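Local coordinates for protein ATP-dependent DNA helicase RecQ (Porphyromonas gingivalis, PDB 3IUO) that probably couples ATP hydrolysis to 3'-5' unwinding of duplex DNA, as a RecQ helicase whose C-terminal piece here includes a helix-turn-helix domain, at residues Val23-Gln28 with Val40-Asp45; Gln27-Lys32 with Ile63-Phe68; Asp45-Leu50 with Ser105-Arg110; Glu52-Val57 with Leu111-Phe116. One frame throughout, in Å; residues are numbered along the deposited sequence.

Contact 1 of 4, residues Val23-Gln28 with Val40-Asp45; sequences VSIVQQ and VSHGLD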
# COMPACT_ATOMS: atom_id res chain seq x y z
N VAL B 23 21.19 -1.59 -9.55
CA VAL B 23 21.76 -2.89 -9.88
C VAL B 23 22.85 -3.21 -8.84
O VAL B 23 22.92 -4.35 -8.35
CB VAL B 23 22.30 -2.94 -11.32
CG1 VAL B 23 23.24 -4.15 -11.51
CG2 VAL B 23 21.14 -2.99 -12.33
N SER B 24 23.68 -2.21 -8.53
CA SER B 24 24.75 -2.36 -7.54
C SER B 24 24.19 -2.69 -6.16
O SER B 24 24.69 -3.58 -5.48
CB SER B 24 25.60 -1.08 -7.45
OG SER B 24 26.41 -0.93 -8.60
N ILE B 25 23.13 -2.00 -5.76
CA ILE B 25 22.50 -2.24 -4.44
C ILE B 25 21.99 -3.69 -4.32
O ILE B 25 22.18 -4.34 -3.28
CB ILE B 25 21.38 -1.22 -4.16
CG1 ILE B 25 22.02 0.15 -3.88
CG2 ILE B 25 20.57 -1.62 -2.93
CD1 ILE B 25 21.03 1.32 -3.95
N VAL B 26 21.35 -4.17 -5.37
CA VAL B 26 20.85 -5.55 -5.40
C VAL B 26 22.02 -6.53 -5.25
O VAL B 26 21.93 -7.49 -4.50
CB VAL B 26 20.05 -5.80 -6.69
CG1 VAL B 26 19.71 -7.29 -6.83
CG2 VAL B 26 18.79 -4.97 -6.68
N GLN B 27 23.12 -6.25 -5.95
CA GLN B 27 24.28 -7.12 -5.86
C GLN B 27 24.87 -7.10 -4.45
O GLN B 27 25.24 -8.15 -3.92
CB GLN B 27 25.33 -6.72 -6.90
CG GLN B 27 24.88 -7.00 -8.33
CD GLN B 27 25.86 -6.48 -9.39
OE1 GLN B 27 26.66 -5.57 -9.14
NE2 GLN B 27 25.78 -7.05 -10.59
N GLN B 28 24.94 -5.90 -3.86
CA GLN B 28 25.42 -5.74 -2.48
C GLN B 28 24.56 -6.53 -1.49
O GLN B 28 25.08 -7.21 -0.60
CB GLN B 28 25.50 -4.26 -2.08
CG GLN B 28 26.73 -3.56 -2.67
CD GLN B 28 26.60 -2.05 -2.59
OE1 GLN B 28 25.64 -1.46 -3.13
NE2 GLN B 28 27.55 -1.42 -1.93
N VAL B 40 26.34 4.16 2.90
CA VAL B 40 27.56 4.97 2.90
C VAL B 40 28.32 4.84 1.59
O VAL B 40 28.79 5.84 1.04
CB VAL B 40 28.45 4.76 4.18
CG1 VAL B 40 27.62 4.98 5.45
CG2 VAL B 40 29.15 3.40 4.20
N SER B 41 28.37 3.62 1.04
CA SER B 41 29.05 3.35 -0.24
C SER B 41 28.45 4.10 -1.44
O SER B 41 29.13 4.31 -2.44
CB SER B 41 29.08 1.85 -0.54
OG SER B 41 27.84 1.39 -1.05
N HIS B 42 27.19 4.49 -1.34
CA HIS B 42 26.52 5.25 -2.41
C HIS B 42 26.26 6.72 -2.05
O HIS B 42 25.54 7.43 -2.75
CB HIS B 42 25.22 4.56 -2.80
CG HIS B 42 25.43 3.24 -3.48
ND1 HIS B 42 25.97 3.14 -4.74
CD2 HIS B 42 25.18 1.97 -3.07
CE1 HIS B 42 26.05 1.86 -5.07
NE2 HIS B 42 25.58 1.14 -4.08
N GLY B 43 26.85 7.17 -0.95
CA GLY B 43 26.68 8.56 -0.49
C GLY B 43 25.24 8.86 -0.11
O GLY B 43 24.77 9.98 -0.28
N LEU B 44 24.54 7.84 0.39
CA LEU B 44 23.15 8.01 0.80
C LEU B 44 23.04 8.02 2.32
O LEU B 44 23.82 7.35 3.01
CB LEU B 44 22.29 6.86 0.25
CG LEU B 44 22.24 6.62 -1.26
CD1 LEU B 44 21.49 5.30 -1.55
CD2 LEU B 44 21.59 7.78 -2.00
N ASP B 45 22.08 8.78 2.86
CA ASP B 45 21.74 8.57 4.27
C ASP B 45 20.79 7.36 4.34
O ASP B 45 20.32 6.87 3.29
CB ASP B 45 21.20 9.83 4.98
CG ASP B 45 19.87 10.31 4.45
OD1 ASP B 45 19.51 11.47 4.75
OD2 ASP B 45 19.17 9.54 3.77

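Contact 2 of 4, residues Gln27-Lys32 with Ile63-Phe68; sequences QQIDRK and INIDYF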
# COMPACT_ATOMS: atom_id res chain seq x y z
N GLN B 27 23.12 -6.25 -5.95
CA GLN B 27 24.28 -7.12 -5.86
C GLN B 27 24.87 -7.10 -4.45
O GLN B 27 25.24 -8.15 -3.92
CB GLN B 27 25.33 -6.72 -6.90
CG GLN B 27 24.88 -7.00 -8.33
CD GLN B 27 25.86 -6.48 -9.39
OE1 GLN B 27 26.66 -5.57 -9.14
NE2 GLN B 27 25.78 -7.05 -10.59
N GLN B 28 24.94 -5.90 -3.86
CA GLN B 28 25.42 -5.74 -2.48
C GLN B 28 24.56 -6.53 -1.49
O GLN B 28 25.08 -7.21 -0.60
CB GLN B 28 25.50 -4.26 -2.08
CG GLN B 28 26.73 -3.56 -2.67
CD GLN B 28 26.60 -2.05 -2.59
OE1 GLN B 28 25.64 -1.46 -3.13
NE2 GLN B 28 27.55 -1.42 -1.93
N ILE B 29 23.24 -6.46 -1.67
CA ILE B 29 22.35 -7.15 -0.75
C ILE B 29 22.54 -8.65 -0.92
O ILE B 29 22.57 -9.39 0.06
CB ILE B 29 20.89 -6.75 -0.96
CG1 ILE B 29 20.65 -5.31 -0.42
CG2 ILE B 29 19.94 -7.73 -0.25
CD1 ILE B 29 19.32 -4.70 -0.82
N ASP B 30 22.71 -9.10 -2.16
CA ASP B 30 22.93 -10.53 -2.41
C ASP B 30 24.21 -11.01 -1.74
O ASP B 30 24.28 -12.16 -1.30
CB ASP B 30 22.98 -10.82 -3.91
CG ASP B 30 22.92 -12.33 -4.23
OD1 ASP B 30 22.51 -13.14 -3.37
OD2 ASP B 30 23.29 -12.71 -5.36
N ARG B 31 25.20 -10.12 -1.67
CA ARG B 31 26.49 -10.40 -1.03
C ARG B 31 26.46 -10.14 0.47
O ARG B 31 27.50 -10.18 1.13
CB ARG B 31 27.63 -9.59 -1.67
CG ARG B 31 27.90 -9.90 -3.15
CD ARG B 31 29.22 -9.33 -3.68
NE ARG B 31 29.67 -8.09 -3.04
CZ ARG B 31 29.49 -6.86 -3.53
NH1 ARG B 31 28.86 -6.66 -4.68
NH2 ARG B 31 29.96 -5.81 -2.85
N LYS B 32 25.28 -9.86 1.02
CA LYS B 32 25.08 -9.71 2.46
C LYS B 32 25.88 -8.54 3.07
O LYS B 32 26.44 -8.65 4.17
CB LYS B 32 25.38 -11.04 3.19
CG LYS B 32 24.21 -12.02 3.32
CD LYS B 32 23.34 -12.20 2.09
CE LYS B 32 22.80 -13.64 1.99
NZ LYS B 32 21.32 -13.71 1.83
N ILE B 63 14.41 -9.44 -3.09
CA ILE B 63 15.62 -9.30 -2.26
C ILE B 63 15.40 -9.89 -0.89
O ILE B 63 14.25 -9.89 -0.36
CB ILE B 63 16.02 -7.84 -2.12
CG1 ILE B 63 14.88 -7.03 -1.51
CG2 ILE B 63 16.44 -7.25 -3.48
CD1 ILE B 63 15.34 -5.66 -1.01
N ASN B 64 16.49 -10.35 -0.29
CA ASN B 64 16.41 -10.82 1.06
C ASN B 64 17.31 -10.04 1.98
O ASN B 64 18.53 -10.08 1.85
CB ASN B 64 16.71 -12.32 1.14
CG ASN B 64 16.22 -12.87 2.47
OD1 ASN B 64 16.77 -12.56 3.51
ND2 ASN B 64 15.12 -13.62 2.43
N ILE B 65 16.70 -9.33 2.93
CA ILE B 65 17.47 -8.55 3.91
C ILE B 65 17.42 -9.11 5.35
O ILE B 65 17.65 -8.38 6.31
CB ILE B 65 17.07 -7.04 3.89
CG1 ILE B 65 15.59 -6.85 4.20
CG2 ILE B 65 17.38 -6.43 2.50
CD1 ILE B 65 15.23 -5.43 4.67
N ASP B 66 17.05 -10.39 5.48
CA ASP B 66 16.98 -11.03 6.81
C ASP B 66 18.29 -10.94 7.56
O ASP B 66 18.29 -10.72 8.77
CB ASP B 66 16.61 -12.52 6.72
CG ASP B 66 15.20 -12.75 6.23
OD1 ASP B 66 14.41 -11.78 6.14
OD2 ASP B 66 14.87 -13.93 5.94
N TYR B 67 19.42 -11.09 6.85
CA TYR B 67 20.74 -11.05 7.47
C TYR B 67 20.95 -9.74 8.23
O TYR B 67 21.56 -9.72 9.29
CB TYR B 67 21.82 -11.22 6.41
CG TYR B 67 21.96 -10.07 5.45
CD1 TYR B 67 22.88 -9.05 5.67
CD2 TYR B 67 21.17 -10.00 4.29
CE1 TYR B 67 23.01 -7.99 4.79
CE2 TYR B 67 21.28 -8.93 3.40
CZ TYR B 67 22.19 -7.93 3.66
OH TYR B 67 22.32 -6.89 2.77
N PHE B 68 20.44 -8.64 7.68
CA PHE B 68 20.59 -7.34 8.29
C PHE B 68 19.56 -7.10 9.40
O PHE B 68 19.91 -6.68 10.50
CB PHE B 68 20.56 -6.24 7.22
CG PHE B 68 20.62 -4.84 7.78
CD1 PHE B 68 21.82 -4.28 8.18
CD2 PHE B 68 19.45 -4.07 7.88
CE1 PHE B 68 21.88 -2.98 8.69
CE2 PHE B 68 19.49 -2.79 8.37
CZ PHE B 68 20.71 -2.23 8.78
O HOH W 1 20.58 -11.23 0.57
O HOH W 2 19.47 -12.95 4.44

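Contact 3 of 4, residues Asp45-Leu50 with Ser105-Arg110; sequences DFPELL and SEEEIR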
# COMPACT_ATOMS: atom_id res chain seq x y z
N ASP B 45 22.08 8.78 2.86
CA ASP B 45 21.74 8.57 4.27
C ASP B 45 20.79 7.36 4.34
O ASP B 45 20.32 6.87 3.29
CB ASP B 45 21.20 9.83 4.98
CG ASP B 45 19.87 10.31 4.45
OD1 ASP B 45 19.51 11.47 4.75
OD2 ASP B 45 19.17 9.54 3.77
N PHE B 46 20.55 6.86 5.54
CA PHE B 46 19.81 5.60 5.67
C PHE B 46 18.40 5.66 5.06
O PHE B 46 18.02 4.77 4.28
CB PHE B 46 19.78 5.10 7.12
CG PHE B 46 19.44 3.64 7.22
CD1 PHE B 46 20.37 2.68 6.85
CD2 PHE B 46 18.20 3.24 7.67
CE1 PHE B 46 20.05 1.34 6.92
CE2 PHE B 46 17.87 1.90 7.74
CZ PHE B 46 18.80 0.94 7.38
N PRO B 47 17.63 6.72 5.37
CA PRO B 47 16.30 6.77 4.78
C PRO B 47 16.29 6.84 3.25
O PRO B 47 15.39 6.26 2.62
CB PRO B 47 15.70 8.04 5.38
CG PRO B 47 16.43 8.22 6.64
CD PRO B 47 17.83 7.80 6.35
N GLU B 48 17.29 7.51 2.67
CA GLU B 48 17.43 7.53 1.22
C GLU B 48 17.72 6.13 0.69
O GLU B 48 17.21 5.76 -0.36
CB GLU B 48 18.55 8.48 0.78
CG GLU B 48 18.24 9.97 0.95
CD GLU B 48 19.47 10.87 0.78
OE1 GLU B 48 20.62 10.41 0.96
OE2 GLU B 48 19.29 12.07 0.50
N LEU B 49 18.55 5.37 1.39
CA LEU B 49 18.78 3.98 0.97
C LEU B 49 17.48 3.18 1.01
O LEU B 49 17.16 2.44 0.07
CB LEU B 49 19.88 3.32 1.81
CG LEU B 49 20.11 1.85 1.43
CD1 LEU B 49 20.49 1.68 -0.05
CD2 LEU B 49 21.11 1.26 2.34
N LEU B 50 16.72 3.33 2.10
CA LEU B 50 15.44 2.66 2.22
C LEU B 50 14.54 2.97 1.04
O LEU B 50 13.86 2.06 0.53
CB LEU B 50 14.74 3.00 3.54
CG LEU B 50 15.37 2.45 4.83
CD1 LEU B 50 14.67 3.03 6.05
CD2 LEU B 50 15.36 0.93 4.88
N SER B 105 9.66 2.56 15.31
CA SER B 105 10.12 3.67 14.49
C SER B 105 9.73 3.47 13.02
O SER B 105 9.47 2.35 12.56
CB SER B 105 11.63 3.84 14.61
OG SER B 105 12.34 2.79 13.95
N GLU B 106 9.73 4.58 12.29
CA GLU B 106 9.51 4.53 10.85
C GLU B 106 10.53 3.62 10.17
O GLU B 106 10.17 2.82 9.30
CB GLU B 106 9.59 5.93 10.26
CG GLU B 106 9.16 5.99 8.79
CD GLU B 106 9.09 7.41 8.25
OE1 GLU B 106 9.33 7.62 7.04
OE2 GLU B 106 8.78 8.33 9.04
N GLU B 107 11.80 3.71 10.56
CA GLU B 107 12.82 2.84 9.98
C GLU B 107 12.59 1.35 10.24
O GLU B 107 12.79 0.51 9.33
CB GLU B 107 14.22 3.27 10.38
CG GLU B 107 14.60 4.55 9.69
CD GLU B 107 15.96 5.07 10.08
OE1 GLU B 107 16.73 4.30 10.70
OE2 GLU B 107 16.26 6.23 9.74
N GLU B 108 12.19 1.00 11.46
CA GLU B 108 11.91 -0.41 11.75
C GLU B 108 10.78 -0.92 10.88
O GLU B 108 10.87 -2.01 10.30
CB GLU B 108 11.52 -0.59 13.21
CG GLU B 108 12.67 -0.55 14.17
CD GLU B 108 12.18 -0.63 15.60
OE1 GLU B 108 11.43 0.28 16.05
OE2 GLU B 108 12.53 -1.61 16.29
N ILE B 109 9.73 -0.10 10.76
CA ILE B 109 8.52 -0.47 10.03
C ILE B 109 8.84 -0.56 8.54
O ILE B 109 8.41 -1.53 7.89
CB ILE B 109 7.37 0.52 10.29
CG1 ILE B 109 6.89 0.40 11.74
CG2 ILE B 109 6.22 0.24 9.32
CD1 ILE B 109 5.96 1.53 12.16
N ARG B 110 9.60 0.41 8.02
CA ARG B 110 10.02 0.34 6.62
C ARG B 110 10.84 -0.92 6.29
O ARG B 110 10.62 -1.54 5.24
CB ARG B 110 10.79 1.59 6.19
CG ARG B 110 9.88 2.79 6.14
CD ARG B 110 10.68 4.05 5.87
NE ARG B 110 11.06 4.15 4.46
CZ ARG B 110 11.83 5.11 3.97
NH1 ARG B 110 12.38 6.02 4.77
NH2 ARG B 110 12.08 5.16 2.67

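Contact 4 of 4, residues Glu52-Val57 with Leu111-Phe116; sequences EVETIV and LVRIKF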
# COMPACT_ATOMS: atom_id res chain seq x y z
N GLU B 52 15.44 3.75 -2.01
CA GLU B 52 15.93 3.00 -3.18
C GLU B 52 15.59 1.51 -3.11
O GLU B 52 15.18 0.91 -4.12
CB GLU B 52 17.44 3.14 -3.34
CG GLU B 52 17.91 4.58 -3.49
CD GLU B 52 17.53 5.22 -4.82
OE1 GLU B 52 17.17 4.50 -5.77
OE2 GLU B 52 17.62 6.46 -4.91
N VAL B 53 15.74 0.92 -1.93
CA VAL B 53 15.40 -0.52 -1.75
C VAL B 53 13.87 -0.70 -1.96
O VAL B 53 13.45 -1.66 -2.58
CB VAL B 53 15.85 -1.01 -0.37
CG1 VAL B 53 15.32 -2.41 -0.12
CG2 VAL B 53 17.37 -0.96 -0.28
N GLU B 54 13.05 0.24 -1.48
CA GLU B 54 11.62 0.17 -1.78
C GLU B 54 11.32 0.19 -3.29
O GLU B 54 10.54 -0.63 -3.79
CB GLU B 54 10.87 1.30 -1.06
CG GLU B 54 10.85 1.06 0.44
CD GLU B 54 10.53 2.30 1.31
OE1 GLU B 54 10.52 3.45 0.82
OE2 GLU B 54 10.33 2.12 2.52
N THR B 55 11.95 1.12 -4.01
CA THR B 55 11.80 1.19 -5.47
C THR B 55 12.14 -0.17 -6.13
O THR B 55 11.37 -0.70 -6.98
CB THR B 55 12.67 2.32 -6.01
OG1 THR B 55 12.17 3.58 -5.51
CG2 THR B 55 12.64 2.32 -7.52
N ILE B 56 13.24 -0.75 -5.68
CA ILE B 56 13.67 -2.07 -6.17
C ILE B 56 12.60 -3.14 -5.91
O ILE B 56 12.23 -3.92 -6.80
CB ILE B 56 15.01 -2.46 -5.51
CG1 ILE B 56 16.12 -1.60 -6.09
CG2 ILE B 56 15.33 -3.98 -5.67
CD1 ILE B 56 17.39 -1.61 -5.21
N VAL B 57 12.10 -3.17 -4.69
CA VAL B 57 11.10 -4.17 -4.31
C VAL B 57 9.79 -3.94 -5.10
O VAL B 57 9.18 -4.90 -5.60
CB VAL B 57 10.87 -4.11 -2.82
CG1 VAL B 57 9.61 -4.93 -2.40
CG2 VAL B 57 12.09 -4.64 -2.11
N LEU B 111 11.79 -1.29 7.16
CA LEU B 111 12.59 -2.49 6.95
C LEU B 111 11.73 -3.75 6.88
O LEU B 111 11.92 -4.60 6.01
CB LEU B 111 13.65 -2.63 8.05
CG LEU B 111 14.86 -1.70 7.87
CD1 LEU B 111 15.75 -1.70 9.13
CD2 LEU B 111 15.73 -2.09 6.65
N VAL B 112 10.81 -3.90 7.83
CA VAL B 112 10.03 -5.12 7.87
C VAL B 112 9.08 -5.14 6.69
O VAL B 112 8.81 -6.22 6.16
CB VAL B 112 9.29 -5.31 9.21
CG1 VAL B 112 8.47 -6.61 9.22
CG2 VAL B 112 10.31 -5.34 10.32
N ARG B 113 8.58 -3.96 6.30
CA ARG B 113 7.66 -3.86 5.16
C ARG B 113 8.40 -4.30 3.87
O ARG B 113 7.81 -4.99 3.04
CB ARG B 113 7.17 -2.42 5.06
CG ARG B 113 6.22 -2.15 3.89
CD ARG B 113 5.67 -0.75 3.92
NE ARG B 113 4.83 -0.48 2.74
CZ ARG B 113 5.30 0.02 1.61
NH1 ARG B 113 6.60 0.29 1.49
NH2 ARG B 113 4.48 0.21 0.59
N ILE B 114 9.66 -3.92 3.71
CA ILE B 114 10.48 -4.42 2.57
C ILE B 114 10.53 -5.93 2.56
O ILE B 114 10.29 -6.58 1.53
CB ILE B 114 11.90 -3.80 2.58
CG1 ILE B 114 11.80 -2.32 2.18
CG2 ILE B 114 12.89 -4.58 1.70
CD1 ILE B 114 12.98 -1.50 2.69
N LYS B 115 10.85 -6.52 3.72
CA LYS B 115 10.92 -7.97 3.86
C LYS B 115 9.58 -8.61 3.46
O LYS B 115 9.52 -9.57 2.66
CB LYS B 115 11.25 -8.29 5.31
CG LYS B 115 11.14 -9.78 5.65
CD LYS B 115 11.50 -9.99 7.09
CE LYS B 115 11.02 -11.34 7.61
NZ LYS B 115 11.76 -12.48 6.96
N PHE B 116 8.50 -8.08 4.00
CA PHE B 116 7.20 -8.64 3.75
C PHE B 116 6.78 -8.54 2.28
O PHE B 116 6.29 -9.52 1.70
CB PHE B 116 6.16 -7.93 4.64
CG PHE B 116 4.74 -8.34 4.37
CD1 PHE B 116 4.21 -9.50 4.92
CD2 PHE B 116 3.96 -7.55 3.56
CE1 PHE B 116 2.89 -9.87 4.68
CE2 PHE B 116 2.63 -7.91 3.30
CZ PHE B 116 2.12 -9.07 3.86
O HOH W 3 9.00 -0.02 3.32

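Contact 1 of 4, residues Val23-Gln28 with Val40-Asp45
H42 turns its imidazole toward helix 15-30 with CG anti to its own carbonyl carbon (chi1 -68°), and the side chain of I25 takes the same kind of first torsion (chi1 -71°) and runs up beside the ring. The contact lies in the helix-turn-helix domain, where the end of helix 35-41 packs on helix 15-30. That end is a Schellman motif: G43, with positive phi, is its C-prime residue, and G43 N bonds to V40 O. H42 is the first residue to leave the helix, and from there it reaches back across the gap. I25 CG1 approaches the ring obliquely, 3.7 Å from H42 NE2. The Q28 and H42 side chains approach each other head-on from their two segments, with amide and ring planes 82° apart. The polar end of S41 is held by its own helix, since S41 OG is hydrogen-bonded to I38 O. H42 is partly exposed, whereas I25 is buried and goes on to L49, E52 and I56 of helix 46-58. S24 CB sits near the ring plane at the CE1 edge, 3.8 Å from H42 CE1.

Contact 2 of 4, residues Gln27-Lys32 with Ile63-Phe68
I29 meets Y67 first: I29 CA lies 3.5 Å from Y67 OH, and the two side chains cross at about a right angle. I29 is the main apolar residue of this contact, in the last turn of helix 15-30. Its CG2 branch is anti to the backbone N and lies 3.5 Å from N64 O. The same branch also packs on I65 CG2 and Y67 CE2. I29 CD1, on the other branch, touches I63 CD1 at 4.1 Å. R31 then leaves the helix, and K32, with positive phi, is the C-prime residue of the Schellman motif that ends it. The turn places the K32 backbone on the Y67 ring. K32 CA makes a CH-pi contact, 3.7 Å from the Y67 ring centroid and 19° off its normal. F68 CB lies over the opposite face. The K32 chain is bent, and its CG and CD follow the same ring. Y67 OH is hydrogen-bonded to V33 O, just past the segment. At the start of helix 66-72, D66 N bonds to N64 OD1 in an Asx turn. No direct hydrogen bond joins the two segments. One water donates to I29 O and N64 O and accepts from K32 NZ, linking the two carbonyls to the lysine. Another donates to N64 OD1, accepts from Y67 N and is weakly bonded by K32 NZ. Solvent thus makes the polar link between apolar surfaces.

Contact 3 of 4, residues Asp45-Leu50 with Ser105-Arg110
L50 lays its CB over the centre of the R110 guanidinium, 3.5 Å above the plane. L50 CB is 3.5 Å from R110 NH2. The bend of the R110 chain at chi3 (77°) lays the guanidinium flat against L50. Farther along L50, CD1 packs against E107 CG at 3.9 Å, crossing that side chain at about a right angle. R110 has polar partners on the same helix that it covers: its NE makes a salt bridge with E54, and its NH2 a hydrogen bond with S51. These bonds probably fix the rotation of the group. The two helices, 46-58 and 106-121, run side by side in nearly the same direction; the axes of the two short segments stand 24° apart and 11.1 Å from each other at closest approach. They start at a similar level, and each begins with a capping box. In one, E48 N bonds to D45 OD2 and D45 N to E48 OE1; in the other, S105 and E108 exchange the equivalent bonds. The contact joins helix 46-58, which belongs to the helix-turn-helix domain, to helix 106-121. Nearer the helix starts, the E107 carboxylate lies across F46 and P47. E107 OE1 is 3.5 Å from F46 CD2, and the carboxylate plane is tilted 48° from the phenyl ring. E107 OE2 sits 3.7 Å from P47 CG.

Contact 4 of 4, residues Glu52-Val57 with Leu111-Phe116
Two nearly parallel helices, 46-58 of the helix-turn-helix domain and the C-terminal 106-121, pack here through I114 close to the middle of the chain. I114 points between V53, E54 and V57. I114 CG2 is anti to the backbone N, and this branch meets both valines: it lies 3.7 Å from V53 CG1 and 3.9 Å from V57 CG2. The other branch runs along E54. I114 CG1 is 3.9 Å from E54 CG, and the two side chains cross at about a right angle. I114 CD1 also reaches V53 CG1. The glutamate therefore adds its aliphatic part to the apolar layer and carries its carboxylate beyond it. The axes of the two short segments stand 17° apart and approach to 10.2 Å, close enough for the branched side chains to touch directly. I63, on the loop after helix 46-58, also packs on V53 and V57. The polar edge is built round E54, whose strongest partner is R110. R113 is a more distant charge, with E54 OE2 and R113 NH1 4.3 Å apart, beyond a salt bridge. A water joins them: it donates to E54 OE2 at 2.6 Å and accepts from R113 NH1 at 3.0 Å, lying in the guanidinium plane at its edge. The extended R113 chain carries NH2 on to a salt bridge with D91, and NH1 is also bonded to Y58 OH. T90 of the second subunit packs on R113, and T89 of that subunit on V57.

In the fold
Contact 4 is buried near the centre of the chain, contacts 2 and 3 are partly buried, and contact 1 is at the surface. Contacts 3 and 4 follow one another along the same helix pair, 46-58 and 106-121, and the R110-E54 salt bridge ties them together. Contacts 1 and 2 both use helix 15-30, one at the end of helix 35-41 and the other at the start of helix 66-72. Their chemistry follows their place: an imidazole edge outside, water and a ring face in contact 2, an aliphatic side chain over a guanidinium face in contact 3, and branched aliphatics in contact 4. I63 connects contact 2 to contact 4, as does the D66-K115 salt bridge.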